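Local coordinates for protein tail assembly chaperone (Enterobacteria phage HK97, PDB 2OB9) that probably acts as a chaperone in assembly of the phage tail, at residues Asp72-Leu80 with Arg107-Leu115. Residues are numbered along the deposited sequence; the frame is centred on the assembly and turned at random.
Sequences DVVLFIDVL and RLLKQALDL
Leu-109 drives a knob-into-hole contact between helix 61-79 and helix 103-113, close to the centre of the chain, dropping its side chain among Asp-72, Leu-75, Phe-76 and Val-79. The axes of segments 72-79 and 107-113 come to 9.5 Å and cross at 68°. With CG anti to the backbone N (chi1 179°), Leu-109 stretches across to the other helix and splits its two methyls: CD1 comes 3.6 Å from Leu-75 CB, while CD2 turns to the start of 72-80 and lies 3.4 Å from the backbone O of Asp-72 and 3.7 Å from Asp-72 CB. Asp-72 crosses this leucine at about a right angle; its carboxylate OD2 accepts a hydrogen bond from the backbone N of Ala-119 of the second subunit, which also packs on Leu-109 and Leu-113. On that same flank Leu-75 and Leu-113 meet end to end, nearly perpendicular, with CD1 of Leu-75 3.9 Å from CD2 of Leu-113. The Phe-76 ring presents its edge to Leu-108, CE1 standing 4.2 Å from Leu-108 CB, and Leu-80 CB lies over one face, offset toward the rim. His-105 meets this ring too, with the planes inclined at about 65°. Near the end of helix 61-79 the small Ala-112 lets Val-79 come close: the methyl carbon CB of Ala-112 sits 3.5 Å from Val-79 CB and 3.6 Å from Val-79 CG2.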
loop_
_atom_site.group_PDB
_atom_site.type_symbol
_atom_site.label_atom_id
_atom_site.label_comp_id
_atom_site.label_asym_id
_atom_site.label_seq_id
_atom_site.Cartn_x
_atom_site.Cartn_y
_atom_site.Cartn_z
ATOM N N ASP A 72 -20.571 0.858 18.391
ATOM C CA ASP A 72 -21.846 0.164 18.565
ATOM C C ASP A 72 -22.852 1.117 19.226
ATOM O O ASP A 72 -24.001 1.236 18.787
ATOM C CB ASP A 72 -21.711 -1.134 19.377
ATOM C CG ASP A 72 -21.104 -2.277 18.584
ATOM O OD1 ASP A 72 -20.775 -2.086 17.394
ATOM O OD2 ASP A 72 -20.916 -3.383 19.158
ATOM N N VAL A 73 -22.449 1.820 20.277
ATOM C CA VAL A 73 -23.458 2.687 20.915
ATOM C C VAL A 73 -24.026 3.776 19.985
ATOM O O VAL A 73 -25.180 4.104 20.106
ATOM C CB VAL A 73 -23.140 3.178 22.394
ATOM C CG1 VAL A 73 -22.077 2.357 23.086
ATOM C CG2 VAL A 73 -22.944 4.679 22.488
ATOM N N VAL A 74 -23.212 4.266 19.035
ATOM C CA VAL A 74 -23.557 5.285 18.028
ATOM C C VAL A 74 -24.585 4.793 17.045
ATOM O O VAL A 74 -25.528 5.522 16.698
ATOM C CB VAL A 74 -22.277 5.765 17.253
ATOM C CG1 VAL A 74 -22.579 6.228 15.780
ATOM C CG2 VAL A 74 -21.571 6.826 18.036
ATOM N N LEU A 75 -24.403 3.568 16.574
ATOM C CA LEU A 75 -25.419 2.938 15.778
ATOM C C LEU A 75 -26.670 2.719 16.624
ATOM O O LEU A 75 -27.787 2.880 16.134
ATOM C CB LEU A 75 -24.927 1.599 15.163
ATOM C CG LEU A 75 -24.244 1.577 13.815
ATOM C CD1 LEU A 75 -24.020 0.137 13.332
ATOM C CD2 LEU A 75 -25.054 2.382 12.809
ATOM N N PHE A 76 -26.498 2.297 17.872
ATOM C CA PHE A 76 -27.666 1.988 18.738
ATOM C C PHE A 76 -28.621 3.159 18.939
ATOM O O PHE A 76 -29.864 3.031 18.859
ATOM C CB PHE A 76 -27.225 1.454 20.108
ATOM C CG PHE A 76 -28.381 1.274 21.080
ATOM C CD1 PHE A 76 -29.249 0.186 20.967
ATOM C CD2 PHE A 76 -28.610 2.202 22.106
ATOM C CE1 PHE A 76 -30.323 0.021 21.864
ATOM C CE2 PHE A 76 -29.698 2.035 23.005
ATOM C CZ PHE A 76 -30.524 0.939 22.883
ATOM N N ILE A 77 -28.022 4.290 19.258
ATOM C CA ILE A 77 -28.731 5.500 19.486
ATOM C C ILE A 77 -29.542 5.878 18.247
ATOM O O ILE A 77 -30.597 6.462 18.352
ATOM C CB ILE A 77 -27.735 6.557 19.867
ATOM C CG1 ILE A 77 -27.398 6.432 21.351
ATOM C CG2 ILE A 77 -28.193 7.945 19.480
ATOM C CD1 ILE A 77 -26.033 7.061 21.672
ATOM N N ASP A 78 -29.045 5.502 17.081
ATOM C CA ASP A 78 -29.671 5.852 15.854
ATOM C C ASP A 78 -30.779 4.890 15.462
ATOM O O ASP A 78 -31.777 5.283 14.855
ATOM C CB ASP A 78 -28.617 5.898 14.760
ATOM C CG ASP A 78 -29.149 6.515 13.474
ATOM O OD1 ASP A 78 -29.464 7.734 13.476
ATOM O OD2 ASP A 78 -29.250 5.751 12.490
ATOM N N VAL A 79 -30.627 3.621 15.800
ATOM C CA VAL A 79 -31.654 2.659 15.419
ATOM C C VAL A 79 -32.884 2.631 16.309
ATOM O O VAL A 79 -33.924 2.179 15.867
ATOM C CB VAL A 79 -31.081 1.221 15.228
ATOM C CG1 VAL A 79 -29.911 1.246 14.267
ATOM C CG2 VAL A 79 -30.713 0.560 16.572
ATOM N N LEU A 80 -32.770 3.100 17.549
ATOM C CA LEU A 80 -33.805 2.863 18.572
ATOM C C LEU A 80 -34.807 3.984 18.659
ATOM O O LEU A 80 -34.444 5.120 18.967
ATOM C CB LEU A 80 -33.187 2.649 19.983
ATOM C CG LEU A 80 -34.185 2.262 21.092
ATOM C CD1 LEU A 80 -34.651 0.811 20.882
ATOM C CD2 LEU A 80 -33.609 2.457 22.516
ATOM N N ARG A 107 -28.275 -6.553 21.789
ATOM C CA ARG A 107 -29.197 -7.490 21.106
ATOM C C ARG A 107 -30.242 -6.720 20.277
ATOM O O ARG A 107 -30.693 -7.186 19.248
ATOM C CB ARG A 107 -29.909 -8.352 22.144
ATOM C CG ARG A 107 -30.844 -9.404 21.546
ATOM C CD ARG A 107 -31.745 -10.159 22.591
ATOM N NE ARG A 107 -32.722 -9.309 23.326
ATOM C CZ ARG A 107 -33.839 -8.804 22.790
ATOM N NH1 ARG A 107 -34.132 -9.021 21.500
ATOM N NH2 ARG A 107 -34.673 -8.076 23.545
ATOM N N LEU A 108 -30.622 -5.530 20.740
ATOM C CA LEU A 108 -31.518 -4.663 19.965
ATOM C C LEU A 108 -30.784 -4.053 18.764
ATOM O O LEU A 108 -31.356 -3.990 17.684
ATOM C CB LEU A 108 -32.187 -3.572 20.852
ATOM C CG LEU A 108 -33.282 -4.054 21.819
ATOM C CD1 LEU A 108 -33.720 -2.942 22.738
ATOM C CD2 LEU A 108 -34.519 -4.627 21.075
ATOM N N LEU A 109 -29.527 -3.642 18.931
ATOM C CA LEU A 109 -28.727 -3.237 17.797
ATOM C C LEU A 109 -28.676 -4.309 16.693
ATOM O O LEU A 109 -28.912 -3.982 15.517
ATOM C CB LEU A 109 -27.322 -2.816 18.206
ATOM C CG LEU A 109 -26.301 -2.368 17.130
ATOM C CD1 LEU A 109 -26.884 -1.276 16.205
ATOM C CD2 LEU A 109 -25.030 -1.813 17.807
ATOM N N LYS A 110 -28.364 -5.559 17.062
ATOM C CA LYS A 110 -28.292 -6.662 16.098
ATOM C C LYS A 110 -29.583 -6.879 15.336
ATOM O O LYS A 110 -29.575 -6.988 14.133
ATOM C CB LYS A 110 -27.848 -7.970 16.767
ATOM C CG LYS A 110 -26.340 -8.067 16.862
ATOM C CD LYS A 110 -25.911 -9.139 17.816
ATOM C CE LYS A 110 -24.406 -9.077 18.061
ATOM N NZ LYS A 110 -23.622 -9.786 16.999
ATOM N N GLN A 111 -30.688 -6.965 16.061
ATOM C CA GLN A 111 -32.010 -7.061 15.493
ATOM C C GLN A 111 -32.212 -5.922 14.473
ATOM O O GLN A 111 -32.642 -6.190 13.351
ATOM C CB GLN A 111 -33.035 -7.015 16.624
ATOM C CG GLN A 111 -34.174 -8.006 16.514
ATOM C CD GLN A 111 -35.137 -7.963 17.703
ATOM O OE1 GLN A 111 -36.315 -8.329 17.579
ATOM N NE2 GLN A 111 -34.645 -7.531 18.855
ATOM N N ALA A 112 -31.846 -4.676 14.827
ATOM C CA ALA A 112 -31.962 -3.540 13.876
ATOM C C ALA A 112 -31.114 -3.698 12.592
ATOM O O ALA A 112 -31.593 -3.415 11.481
ATOM C CB ALA A 112 -31.655 -2.207 14.547
ATOM N N LEU A 113 -29.867 -4.142 12.758
ATOM C CA LEU A 113 -28.962 -4.405 11.636
ATOM C C LEU A 113 -29.437 -5.579 10.767
ATOM O O LEU A 113 -29.116 -5.601 9.618
ATOM C CB LEU A 113 -27.481 -4.594 12.086
ATOM C CG LEU A 113 -26.869 -3.439 12.912
ATOM C CD1 LEU A 113 -25.417 -3.693 13.306
ATOM C CD2 LEU A 113 -27.031 -2.123 12.197
ATOM N N ASP A 114 -30.213 -6.512 11.321
ATOM C CA ASP A 114 -30.906 -7.565 10.542
ATOM C C ASP A 114 -31.823 -7.055 9.419
ATOM O O ASP A 114 -32.135 -7.791 8.501
ATOM C CB ASP A 114 -31.771 -8.458 11.452
ATOM C CG ASP A 114 -30.993 -9.588 12.124
ATOM O OD1 ASP A 114 -29.867 -9.936 11.670
ATOM O OD2 ASP A 114 -31.531 -10.137 13.124
ATOM N N LEU A 115 -32.288 -5.813 9.522
ATOM C CA LEU A 115 -33.241 -5.271 8.554
ATOM C C LEU A 115 -32.581 -4.984 7.220
ATOM O O LEU A 115 -33.238 -5.054 6.188
ATOM C CB LEU A 115 -33.913 -4.002 9.079
ATOM C CG LEU A 115 -34.826 -4.121 10.295
ATOM C CD1 LEU A 115 -34.987 -2.775 10.913
ATOM C CD2 LEU A 115 -36.156 -4.686 9.905
#